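Local coordinates for protein alpha-11 giardin (Giardia intestinalis, PDB 2II2) that binds calcium as a member of the annexin family and is probably involved in calcium-dependent phospholipid binding and in attachment of the parasite to the intestinal mucosa, at residues K58-K61 with Y65-V68; M251-A256 with A293-F298; L50-F55 with L71-N76; K14-L17 with E23-V26. All blocks are in the same frame, centred on the assembly; numbering follows the deposited sequence. Where two conformers were deposited one is given.

Contact 1: residues K58-K61 with Y65-V68; sequences KCIK and YEDV
The Y65 ring is met at its edge and nearly in its plane by CG2 of I60, whose closest ring atom is Y65 CD2 at 3.6 Å; residues 58-61 place nothing over either face. The ring packs also against helices 22-29 and 298-306. This is a calcium-binding loop between two helices of the annexin fold: helix 52-59 ends, I60 leaves helical geometry, and helix 64-73 starts after a short loop. I60 and E66 bind calcium in another structure of this protein, but no ion occupies the site here. Turned away from the backbone N at chi1 -168° and extended beyond CG, the E66 side chain brings OE2 to 3.1 Å from I60 O. Both are acceptors and do not bond to each other; two oxygens held so close would probably repel each other without a cation between them, consistent with the calcium binding seen in the other structure. The base of the same side chain is packed, with E66 CB 3.6 Å from K61 O and 4.1 Å from I60 CG2. Between the two segments one water bridges the backbones, hydrogen-bonded to K61 O at 2.9 Å and to E66 N at 3.0 Å.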
loop_
_atom_site.group_PDB
_atom_site.type_symbol
_atom_site.label_atom_id
_atom_site.label_comp_id
_atom_site.label_asym_id
_atom_site.label_seq_id
_atom_site.Cartn_x
_atom_site.Cartn_y
_atom_site.Cartn_z
ATOM N N LYS A 58 -2.621 -11.887 -19.961
ATOM C CA LYS A 58 -3.324 -12.713 -20.936
ATOM C C LYS A 58 -3.154 -14.199 -20.636
ATOM O O LYS A 58 -4.048 -14.994 -20.898
ATOM C CB LYS A 58 -2.840 -12.401 -22.356
ATOM C CG LYS A 58 -3.715 -12.987 -23.471
ATOM C CD LYS A 58 -3.087 -12.801 -24.849
ATOM C CE LYS A 58 -3.894 -13.456 -25.967
ATOM N NZ LYS A 58 -4.125 -14.933 -25.793
ATOM N N CYS A 59 -1.997 -14.561 -20.089
ATOM C CA CYS A 59 -1.660 -15.958 -19.828
ATOM C C CYS A 59 -2.141 -16.452 -18.463
ATOM O O CYS A 59 -2.522 -17.615 -18.324
ATOM C CB CYS A 59 -0.146 -16.130 -19.923
ATOM S SG CYS A 59 0.499 -16.013 -21.600
ATOM N N ILE A 60 -2.052 -15.578 -17.462
ATOM C CA ILE A 60 -2.326 -15.914 -16.067
ATOM C C ILE A 60 -3.743 -15.488 -15.687
ATOM O O ILE A 60 -4.111 -14.325 -15.830
ATOM C CB ILE A 60 -1.303 -15.233 -15.136
ATOM C CG1 ILE A 60 0.128 -15.675 -15.463
ATOM C CG2 ILE A 60 -1.612 -15.489 -13.660
ATOM C CD1 ILE A 60 0.378 -17.184 -15.444
ATOM N N LYS A 61 -4.529 -16.431 -15.179
ATOM C CA LYS A 61 -5.936 -16.144 -14.889
ATOM C C LYS A 61 -6.059 -15.089 -13.814
ATOM O O LYS A 61 -5.241 -15.017 -12.894
ATOM C CB LYS A 61 -6.701 -17.407 -14.531
ATOM C CG LYS A 61 -6.837 -18.319 -15.732
ATOM C CD LYS A 61 -7.642 -19.552 -15.433
ATOM C CE LYS A 61 -7.666 -20.488 -16.640
ATOM N NZ LYS A 61 -6.317 -20.846 -17.109
ATOM N N TYR A 65 -3.126 -13.584 -7.448
ATOM C CA TYR A 65 -1.838 -14.014 -7.972
ATOM C C TYR A 65 -1.451 -13.158 -9.204
ATOM O O TYR A 65 -0.353 -12.628 -9.288
ATOM C CB TYR A 65 -1.834 -15.525 -8.282
ATOM C CG TYR A 65 -0.534 -15.963 -8.921
ATOM C CD1 TYR A 65 0.557 -16.395 -8.156
ATOM C CD2 TYR A 65 -0.364 -15.865 -10.289
ATOM C CE1 TYR A 65 1.748 -16.745 -8.743
ATOM C CE2 TYR A 65 0.824 -16.222 -10.892
ATOM C CZ TYR A 65 1.887 -16.660 -10.122
ATOM O OH TYR A 65 3.074 -17.002 -10.707
ATOM N N GLU A 66 -2.392 -12.992 -10.144
ATOM C CA GLU A 66 -2.108 -12.125 -11.286
ATOM C C GLU A 66 -1.776 -10.701 -10.809
ATOM O O GLU A 66 -0.848 -10.085 -11.317
ATOM C CB GLU A 66 -3.321 -12.035 -12.224
ATOM C CG GLU A 66 -2.999 -11.376 -13.578
ATOM C CD GLU A 66 -4.197 -10.735 -14.251
ATOM O OE1 GLU A 66 -4.656 -9.660 -13.759
ATOM O OE2 GLU A 66 -4.679 -11.300 -15.254
ATOM N N ASP A 67 -2.544 -10.183 -9.849
ATOM C CA ASP A 67 -2.362 -8.820 -9.364
ATOM C C ASP A 67 -0.956 -8.610 -8.818
ATOM O O ASP A 67 -0.321 -7.625 -9.124
ATOM C CB ASP A 67 -3.319 -8.490 -8.216
ATOM C CG ASP A 67 -4.742 -8.262 -8.645
ATOM O OD1 ASP A 67 -5.013 -8.113 -9.854
ATOM O OD2 ASP A 67 -5.603 -8.237 -7.733
ATOM N N VAL A 68 -0.498 -9.518 -7.950
ATOM C CA VAL A 68 0.808 -9.317 -7.326
ATOM C C VAL A 68 1.916 -9.370 -8.371
ATOM O O VAL A 68 2.895 -8.617 -8.321
ATOM C CB VAL A 68 1.052 -10.281 -6.129
ATOM C CG1 VAL A 68 1.343 -11.702 -6.578
ATOM C CG2 VAL A 68 2.203 -9.744 -5.288
HETATM O O HOH W 1 -4.806 -14.710 -10.035
#

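Contact 2: residues M251-A256 with A293-F298; sequences MAYEQA and ANKVNF
Y253, F298 and K295 carry this buried contact, in which helix 249-263 of the annexin domain packs against the loop that leads into the last helix, 298-306. Y253 projects from its helix toward the loop, and the aliphatic chain of K295 lies across one face of its ring. K295 CD sits over the centre of that ring, 3.8 Å from the centroid, in a CH-pi contact, while K295 CB is 3.7 Å from Y253 CE2. The ammonium end rises away from that face, K295 NZ lying 6.0 Å from the Y253 centroid and 20° off the ring normal, at most a weak cation-pi attraction. F298 approaches the same tyrosine obliquely. The two rings are inclined at 57° with centroids 5.6 Å apart, and the closest atoms are Y253 CD2 and F298 CD2 at 3.7 Å. One turn further along the helix from Y253, A256 CB touches F298 CZ, also at 3.7 Å. F288 packs edge-to-face with both Y253 and F298, completing an aromatic cluster, and Y253 OH is fixed by the backbone N of S290. The K295 ammonium group forms salt bridges with E292 and D250, joining the loop to the start of helix 249-263. Its third partner is N294 of the same loop, where K295 NZ donates to OD1 at 3.0 Å from a position tilted 16° from the carbonyl plane.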
loop_
_atom_site.group_PDB
_atom_site.type_symbol
_atom_site.label_atom_id
_atom_site.label_comp_id
_atom_site.label_asym_id
_atom_site.label_seq_id
_atom_site.Cartn_x
_atom_site.Cartn_y
_atom_site.Cartn_z
ATOM N N MET A 251 -11.003 -10.111 -0.189
ATOM C CA MET A 251 -10.427 -8.821 0.231
ATOM C C MET A 251 -9.012 -8.958 0.817
ATOM O O MET A 251 -8.123 -8.160 0.506
ATOM C CB MET A 251 -11.339 -8.121 1.234
ATOM C CG MET A 251 -12.696 -7.778 0.640
ATOM S SD MET A 251 -13.810 -6.997 1.832
ATOM C CE MET A 251 -12.920 -5.448 2.151
ATOM N N ALA A 252 -8.817 -9.959 1.675
ATOM C CA ALA A 252 -7.507 -10.118 2.311
ATOM C C ALA A 252 -6.426 -10.339 1.240
ATOM O O ALA A 252 -5.342 -9.750 1.308
ATOM C CB ALA A 252 -7.540 -11.299 3.231
ATOM N N TYR A 253 -6.711 -11.184 0.253
ATOM C CA TYR A 253 -5.722 -11.491 -0.756
ATOM C C TYR A 253 -5.519 -10.317 -1.708
ATOM O O TYR A 253 -4.378 -10.030 -2.110
ATOM C CB TYR A 253 -6.120 -12.730 -1.567
ATOM C CG TYR A 253 -5.884 -14.056 -0.887
ATOM C CD1 TYR A 253 -6.673 -14.445 0.212
ATOM C CD2 TYR A 253 -4.923 -14.955 -1.378
ATOM C CE1 TYR A 253 -6.484 -15.677 0.830
ATOM C CE2 TYR A 253 -4.739 -16.220 -0.752
ATOM C CZ TYR A 253 -5.542 -16.557 0.329
ATOM O OH TYR A 253 -5.358 -17.767 0.946
ATOM N N GLU A 254 -6.613 -9.627 -2.035
ATOM C CA GLU A 254 -6.513 -8.422 -2.852
ATOM C C GLU A 254 -5.593 -7.385 -2.218
ATOM O O GLU A 254 -4.709 -6.817 -2.876
ATOM C CB GLU A 254 -7.911 -7.846 -3.026
ATOM C CG GLU A 254 -8.037 -6.554 -3.712
ATOM C CD GLU A 254 -9.444 -5.985 -3.605
ATOM O OE1 GLU A 254 -10.188 -6.302 -2.635
ATOM O OE2 GLU A 254 -9.795 -5.186 -4.497
ATOM N N GLN A 255 -5.828 -7.104 -0.947
ATOM C CA GLN A 255 -5.023 -6.119 -0.215
ATOM C C GLN A 255 -3.573 -6.581 -0.095
ATOM O O GLN A 255 -2.619 -5.805 -0.366
ATOM C CB GLN A 255 -5.615 -5.888 1.170
ATOM C CG GLN A 255 -6.968 -5.229 1.135
ATOM C CD GLN A 255 -7.657 -5.304 2.470
ATOM O OE1 GLN A 255 -7.002 -5.300 3.523
ATOM N NE2 GLN A 255 -8.976 -5.259 2.446
ATOM N N ALA A 256 -3.363 -7.846 0.267
ATOM C CA ALA A 256 -2.010 -8.339 0.428
ATOM C C ALA A 256 -1.241 -8.287 -0.902
ATOM O O ALA A 256 -0.050 -8.000 -0.923
ATOM C CB ALA A 256 -2.025 -9.728 1.003
ATOM N N ALA A 293 -8.259 -21.509 -7.337
ATOM C CA ALA A 293 -7.228 -21.473 -8.379
ATOM C C ALA A 293 -6.454 -20.153 -8.441
ATOM O O ALA A 293 -5.225 -20.158 -8.582
ATOM C CB ALA A 293 -7.845 -21.806 -9.755
ATOM N N ASN A 294 -7.165 -19.028 -8.319
ATOM C CA ASN A 294 -6.501 -17.728 -8.474
ATOM C C ASN A 294 -5.811 -17.250 -7.213
ATOM O O ASN A 294 -5.251 -16.144 -7.195
ATOM C CB ASN A 294 -7.423 -16.644 -9.041
ATOM C CG ASN A 294 -8.524 -16.220 -8.087
ATOM O OD1 ASN A 294 -8.614 -16.678 -6.939
ATOM N ND2 ASN A 294 -9.396 -15.322 -8.572
ATOM N N LYS A 295 -5.860 -18.090 -6.174
ATOM C CA LYS A 295 -5.186 -17.801 -4.904
ATOM C C LYS A 295 -4.129 -18.806 -4.515
ATOM O O LYS A 295 -3.291 -18.502 -3.671
ATOM C CB LYS A 295 -6.204 -17.687 -3.763
ATOM C CG LYS A 295 -7.094 -16.478 -3.914
ATOM C CD LYS A 295 -8.200 -16.468 -2.898
ATOM C CE LYS A 295 -9.244 -15.389 -3.178
ATOM N NZ LYS A 295 -9.958 -15.666 -4.467
ATOM N N VAL A 296 -4.180 -20.018 -5.075
ATOM C CA VAL A 296 -3.360 -21.111 -4.548
ATOM C C VAL A 296 -1.855 -20.805 -4.532
ATOM O O VAL A 296 -1.151 -21.232 -3.600
ATOM C CB VAL A 296 -3.658 -22.441 -5.253
ATOM C CG1 VAL A 296 -3.251 -22.389 -6.700
ATOM C CG2 VAL A 296 -2.950 -23.587 -4.537
ATOM N N ASN A 297 -1.369 -20.074 -5.540
ATOM C CA ASN A 297 0.050 -19.744 -5.608
ATOM C C ASN A 297 0.423 -18.377 -5.066
ATOM O O ASN A 297 1.590 -17.973 -5.128
ATOM C CB ASN A 297 0.580 -19.930 -7.030
ATOM C CG ASN A 297 0.510 -21.382 -7.449
ATOM O OD1 ASN A 297 1.122 -22.239 -6.814
ATOM N ND2 ASN A 297 -0.215 -21.665 -8.504
ATOM N N PHE A 298 -0.560 -17.651 -4.531
ATOM C CA PHE A 298 -0.306 -16.318 -3.994
ATOM C C PHE A 298 0.696 -16.354 -2.849
ATOM O O PHE A 298 1.601 -15.515 -2.796
ATOM C CB PHE A 298 -1.599 -15.627 -3.515
ATOM C CG PHE A 298 -1.302 -14.317 -2.847
ATOM C CD1 PHE A 298 -0.861 -13.218 -3.604
ATOM C CD2 PHE A 298 -1.318 -14.199 -1.469
ATOM C CE1 PHE A 298 -0.505 -12.042 -3.002
ATOM C CE2 PHE A 298 -0.949 -13.001 -0.850
ATOM C CZ PHE A 298 -0.529 -11.940 -1.627
#

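Contact 3: residues L50-F55 with L71-N76. With SO4 (sulfate ion), chain B.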
loop_
_atom_site.group_PDB
_atom_site.type_symbol
_atom_site.label_atom_id
_atom_site.label_comp_id
_atom_site.label_asym_id
_atom_site.label_seq_id
_atom_site.Cartn_x
_atom_site.Cartn_y
_atom_site.Cartn_z
ATOM N N LEU A 50 5.635 -8.554 -27.964
ATOM C CA LEU A 50 4.587 -8.563 -26.943
ATOM C C LEU A 50 5.007 -7.699 -25.773
ATOM O O LEU A 50 6.116 -7.839 -25.254
ATOM C CB LEU A 50 4.354 -9.990 -26.435
ATOM C CG LEU A 50 4.046 -11.057 -27.491
ATOM C CD1 LEU A 50 4.276 -12.465 -26.973
ATOM C CD2 LEU A 50 2.642 -10.880 -28.044
ATOM N N GLU A 51 4.127 -6.791 -25.372
ATOM C CA GLU A 51 4.300 -6.077 -24.115
ATOM C C GLU A 51 4.177 -7.039 -22.939
ATOM O O GLU A 51 3.205 -7.783 -22.839
ATOM C CB GLU A 51 3.288 -4.933 -24.036
ATOM C CG GLU A 51 3.618 -3.891 -22.970
ATOM C CD GLU A 51 3.053 -4.237 -21.599
ATOM O OE1 GLU A 51 1.850 -4.523 -21.510
ATOM O OE2 GLU A 51 3.792 -4.186 -20.591
ATOM N N PHE A 52 5.169 -7.031 -22.053
ATOM C CA PHE A 52 5.278 -8.103 -21.068
ATOM C C PHE A 52 4.111 -8.217 -20.103
ATOM O O PHE A 52 3.644 -9.311 -19.869
ATOM C CB PHE A 52 6.596 -7.988 -20.299
ATOM C CG PHE A 52 6.798 -9.084 -19.277
ATOM C CD1 PHE A 52 7.309 -10.334 -19.661
ATOM C CD2 PHE A 52 6.435 -8.890 -17.936
ATOM C CE1 PHE A 52 7.481 -11.357 -18.726
ATOM C CE2 PHE A 52 6.586 -9.921 -16.994
ATOM C CZ PHE A 52 7.134 -11.146 -17.392
ATOM N N ILE A 53 3.681 -7.099 -19.531
ATOM C CA ILE A 53 2.674 -7.132 -18.488
ATOM C C ILE A 53 1.338 -7.577 -19.065
ATOM O O ILE A 53 0.683 -8.436 -18.508
ATOM C CB ILE A 53 2.590 -5.787 -17.729
ATOM C CG1 ILE A 53 3.945 -5.532 -17.065
ATOM C CG2 ILE A 53 1.424 -5.818 -16.728
ATOM C CD1 ILE A 53 4.004 -4.355 -16.188
ATOM N N ALA A 54 0.972 -7.043 -20.225
ATOM C CA ALA A 54 -0.279 -7.454 -20.826
ATOM C C ALA A 54 -0.259 -8.942 -21.193
ATOM O O ALA A 54 -1.246 -9.638 -21.059
ATOM C CB ALA A 54 -0.591 -6.594 -22.064
ATOM N N PHE A 55 0.888 -9.412 -21.674
ATOM C CA PHE A 55 1.025 -10.825 -22.018
ATOM C C PHE A 55 0.932 -11.689 -20.771
ATOM O O PHE A 55 0.270 -12.698 -20.783
ATOM C CB PHE A 55 2.334 -11.067 -22.765
ATOM C CG PHE A 55 2.515 -12.487 -23.249
ATOM C CD1 PHE A 55 1.669 -13.012 -24.219
ATOM C CD2 PHE A 55 3.555 -13.285 -22.770
ATOM C CE1 PHE A 55 1.816 -14.310 -24.675
ATOM C CE2 PHE A 55 3.712 -14.594 -23.215
ATOM C CZ PHE A 55 2.860 -15.113 -24.181
ATOM N N LEU A 71 1.578 -6.091 -10.714
ATOM C CA LEU A 71 2.068 -4.925 -10.002
ATOM C C LEU A 71 3.568 -5.025 -9.738
ATOM O O LEU A 71 4.313 -4.062 -9.981
ATOM C CB LEU A 71 1.307 -4.738 -8.683
ATOM C CG LEU A 71 -0.161 -4.319 -8.770
ATOM C CD1 LEU A 71 -0.768 -4.305 -7.378
ATOM C CD2 LEU A 71 -0.355 -2.948 -9.463
ATOM N N GLY A 72 4.011 -6.192 -9.275
ATOM C CA GLY A 72 5.414 -6.378 -8.914
ATOM C C GLY A 72 6.356 -6.256 -10.115
ATOM O O GLY A 72 7.463 -5.738 -9.979
ATOM N N TRP A 73 5.937 -6.719 -11.293
ATOM C CA TRP A 73 6.766 -6.593 -12.503
ATOM C C TRP A 73 6.827 -5.189 -13.100
ATOM O O TRP A 73 7.692 -4.914 -13.917
ATOM C CB TRP A 73 6.285 -7.589 -13.575
ATOM C CG TRP A 73 6.933 -8.907 -13.463
ATOM C CD1 TRP A 73 6.467 -10.039 -12.857
ATOM C CD2 TRP A 73 8.218 -9.229 -13.976
ATOM N NE1 TRP A 73 7.392 -11.053 -12.984
ATOM C CE2 TRP A 73 8.476 -10.584 -13.667
ATOM C CE3 TRP A 73 9.180 -8.509 -14.701
ATOM C CZ2 TRP A 73 9.663 -11.237 -14.042
ATOM C CZ3 TRP A 73 10.366 -9.170 -15.080
ATOM C CH2 TRP A 73 10.595 -10.507 -14.734
ATOM N N ASP A 74 5.871 -4.330 -12.741
ATOM C CA ASP A 74 5.816 -2.990 -13.333
ATOM C C ASP A 74 6.780 -2.037 -12.617
ATOM O O ASP A 74 7.306 -2.350 -11.540
ATOM C CB ASP A 74 4.379 -2.448 -13.188
ATOM C CG ASP A 74 4.024 -1.372 -14.221
ATOM O OD1 ASP A 74 4.897 -0.940 -15.008
ATOM O OD2 ASP A 74 2.830 -0.994 -14.232
ATOM N N CYS A 75 6.995 -0.865 -13.215
ATOM C CA CYS A 75 7.626 0.251 -12.497
ATOM C C CYS A 75 6.674 0.779 -11.417
ATOM O O CYS A 75 5.445 0.811 -11.611
ATOM C CB CYS A 75 8.045 1.353 -13.467
ATOM S SG CYS A 75 9.415 0.815 -14.515
ATOM N N ASN A 76 7.236 1.188 -10.277
ATOM C CA ASN A 76 6.428 1.478 -9.102
ATOM C C ASN A 76 5.424 2.618 -9.334
ATOM O O ASN A 76 4.275 2.540 -8.884
ATOM C CB ASN A 76 7.368 1.796 -7.950
ATOM C CG ASN A 76 6.640 2.026 -6.674
ATOM O OD1 ASN A 76 6.412 3.173 -6.262
ATOM N ND2 ASN A 76 6.249 0.939 -6.027
HETATM S S SO4 B . 11.201 1.406 -10.760
HETATM O O1 SO4 B . 12.211 1.857 -9.803
HETATM O O2 SO4 B . 11.835 0.508 -11.720
HETATM O O3 SO4 B . 10.077 0.750 -10.083
HETATM O O4 SO4 B . 10.701 2.575 -11.494
#
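Aromatic packing links F52 to W73, where the start of helix 52-59 meets the end of helix 64-73 in the all-helical annexin fold. F52 CE2 comes down on one face of the indole, offset toward the rim and 3.5 Å from W73 CD2. The planes are inclined at 49°, so one corner of the phenyl leans on the indole. F44 packs edge-to-face on F52, and T29 OG1 holds W73 NE1. The I53 methyl CD1 packs on the aspartate side chain, 3.6 Å from both D74 CB and D74 CG, the side chains crossing at about a right angle. Other hydrogen bonds lie at helix starts. E51, the N-cap residue of helix 52-59, accepts from A54 N at OE1 (3.0 Å) and from I53 N at OE2 (3.1 Å), both donors standing above the carboxylate plane. D74 OD2 bonds to S78 OG in helix 76-89. A sulfate, probably from the crystallisation liquor, accepts from N76 N through O3 at 2.9 Å, with an N-H...O angle of 157°. Anionic groups thus gather at the first turns of two helices, whose N-terminal ends would probably stabilise their charge, while no hydrogen bond joins the segments, which meet through the F52-W73 rings and the I53 methyl.

Contact 4: residues K14-L17 with E23-V26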
loop_
_atom_site.group_PDB
_atom_site.type_symbol
_atom_site.label_atom_id
_atom_site.label_comp_id
_atom_site.label_asym_id
_atom_site.label_seq_id
_atom_site.Cartn_x
_atom_site.Cartn_y
_atom_site.Cartn_z
ATOM N N LYS A 14 8.656 -16.745 -21.647
ATOM C CA LYS A 14 7.551 -16.839 -22.591
ATOM C C LYS A 14 6.930 -18.228 -22.475
ATOM O O LYS A 14 5.703 -18.384 -22.446
ATOM C CB LYS A 14 8.026 -16.536 -24.015
ATOM C CG LYS A 14 6.911 -16.500 -25.034
ATOM C CD LYS A 14 7.438 -16.003 -26.373
ATOM C CE LYS A 14 6.363 -15.787 -27.419
ATOM N NZ LYS A 14 5.851 -17.082 -27.971
ATOM N N ALA A 15 7.793 -19.247 -22.365
ATOM C CA ALA A 15 7.310 -20.612 -22.237
ATOM C C ALA A 15 6.581 -20.865 -20.908
ATOM O O ALA A 15 5.570 -21.591 -20.864
ATOM C CB ALA A 15 8.451 -21.598 -22.417
ATOM N N ILE A 16 7.120 -20.311 -19.821
ATOM C CA ILE A 16 6.457 -20.405 -18.510
ATOM C C ILE A 16 5.039 -19.830 -18.590
ATOM O O ILE A 16 4.077 -20.429 -18.099
ATOM C CB ILE A 16 7.278 -19.650 -17.452
ATOM C CG1 ILE A 16 8.538 -20.439 -17.087
ATOM C CG2 ILE A 16 6.470 -19.393 -16.193
ATOM C CD1 ILE A 16 9.538 -19.663 -16.249
ATOM N N LEU A 17 4.938 -18.664 -19.219
ATOM C CA LEU A 17 3.647 -18.007 -19.330
ATOM C C LEU A 17 2.671 -18.784 -20.222
ATOM O O LEU A 17 1.485 -18.978 -19.852
ATOM C CB LEU A 17 3.847 -16.554 -19.785
ATOM C CG LEU A 17 4.503 -15.631 -18.738
ATOM C CD1 LEU A 17 4.883 -14.286 -19.366
ATOM C CD2 LEU A 17 3.627 -15.419 -17.502
ATOM N N GLU A 23 3.813 -21.630 -10.599
ATOM C CA GLU A 23 4.882 -22.013 -9.685
ATOM C C GLU A 23 6.237 -21.560 -10.232
ATOM O O GLU A 23 7.016 -20.904 -9.540
ATOM C CB GLU A 23 4.875 -23.531 -9.454
ATOM C CG GLU A 23 3.675 -24.047 -8.675
ATOM C CD GLU A 23 3.627 -25.570 -8.559
ATOM O OE1 GLU A 23 4.218 -26.267 -9.409
ATOM O OE2 GLU A 23 2.986 -26.074 -7.608
ATOM N N GLU A 24 6.509 -21.895 -11.493
ATOM C CA GLU A 24 7.767 -21.520 -12.098
ATOM C C GLU A 24 7.877 -20.012 -12.336
ATOM O O GLU A 24 8.986 -19.469 -12.359
ATOM C CB GLU A 24 8.013 -22.304 -13.382
ATOM C CG GLU A 24 9.486 -22.380 -13.631
ATOM C CD GLU A 24 9.878 -23.309 -14.748
ATOM O OE1 GLU A 24 9.051 -24.157 -15.193
ATOM O OE2 GLU A 24 11.036 -23.165 -15.182
ATOM N N LEU A 25 6.748 -19.331 -12.531
ATOM C CA LEU A 25 6.811 -17.889 -12.683
ATOM C C LEU A 25 7.342 -17.230 -11.418
ATOM O O LEU A 25 8.078 -16.235 -11.486
ATOM C CB LEU A 25 5.463 -17.322 -13.110
ATOM C CG LEU A 25 5.403 -15.814 -13.341
ATOM C CD1 LEU A 25 6.362 -15.394 -14.456
ATOM C CD2 LEU A 25 3.996 -15.353 -13.636
ATOM N N VAL A 26 6.968 -17.783 -10.272
ATOM C CA VAL A 26 7.490 -17.251 -9.004
ATOM C C VAL A 26 9.012 -17.367 -8.921
ATOM O O VAL A 26 9.705 -16.395 -8.622
ATOM C CB VAL A 26 6.843 -17.946 -7.799
ATOM C CG1 VAL A 26 7.459 -17.543 -6.482
ATOM C CG2 VAL A 26 5.337 -17.661 -7.751
#
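Apolar contacts between I16, L17 and L25 hold the first two helices of the model, 9-18 and 22-29, together. I16 works as a fork: with chi1 at -74° its CG2 branch stands anti to the backbone N and its CG1 branch beside it, which sends CG2 to L25 and the CG1-CD1 branch to E24. CG2 presses against the backbone of the second helix, 3.7 Å from L25 N and 3.8 Å from L25 CB. On the other branch, I16 CD1 lies 3.8 Å from E24 CG; the two side chains cross at about a right angle, and the E24 side chain lies against the isoleucine. L17 and L25 meet through their methyl ends, L17 CD2 lying 3.9 Å from L25 CD2. L17 also touches F52, F55 and L56 of helix 52-59, and L25 touches Y65 and M69 of helix 64-73, so the pair links to further helices.

Polar interactions serve the individual helices. No hydrogen bond crosses between the segments; E24 N is held by N21 OD1 at the start of its helix, L25 O accepts from T29 OG1, and K14 forms a salt bridge with E18. Two short consecutive helices, joined by a three-residue turn and held by aliphatic side chains, form a helical pair that makes up part of the all-helical annexin fold.

Overall arrangement
Along the chain contact 4 comes first, then contact 3, whose segments bracket contact 1, and contact 2 last. Contacts 1 and 3 share helices 52-59 and 64-73 at different ends, their centres about 11 Å apart. Contact 1 is also about 11 Å, centre to centre, from contacts 2 and 4 and touches both: Y65 lies against N294 and N297 on one hand and L25 and V26 on the other. Contacts 3 and 4, about 14 Å apart between centres, meet through L17, F52 and F55. Contact 2, formed near the C-terminus, therefore packs beside the N-terminal helices, and the calcium-binding loop of contact 1 is set among helices from both ends of the chain.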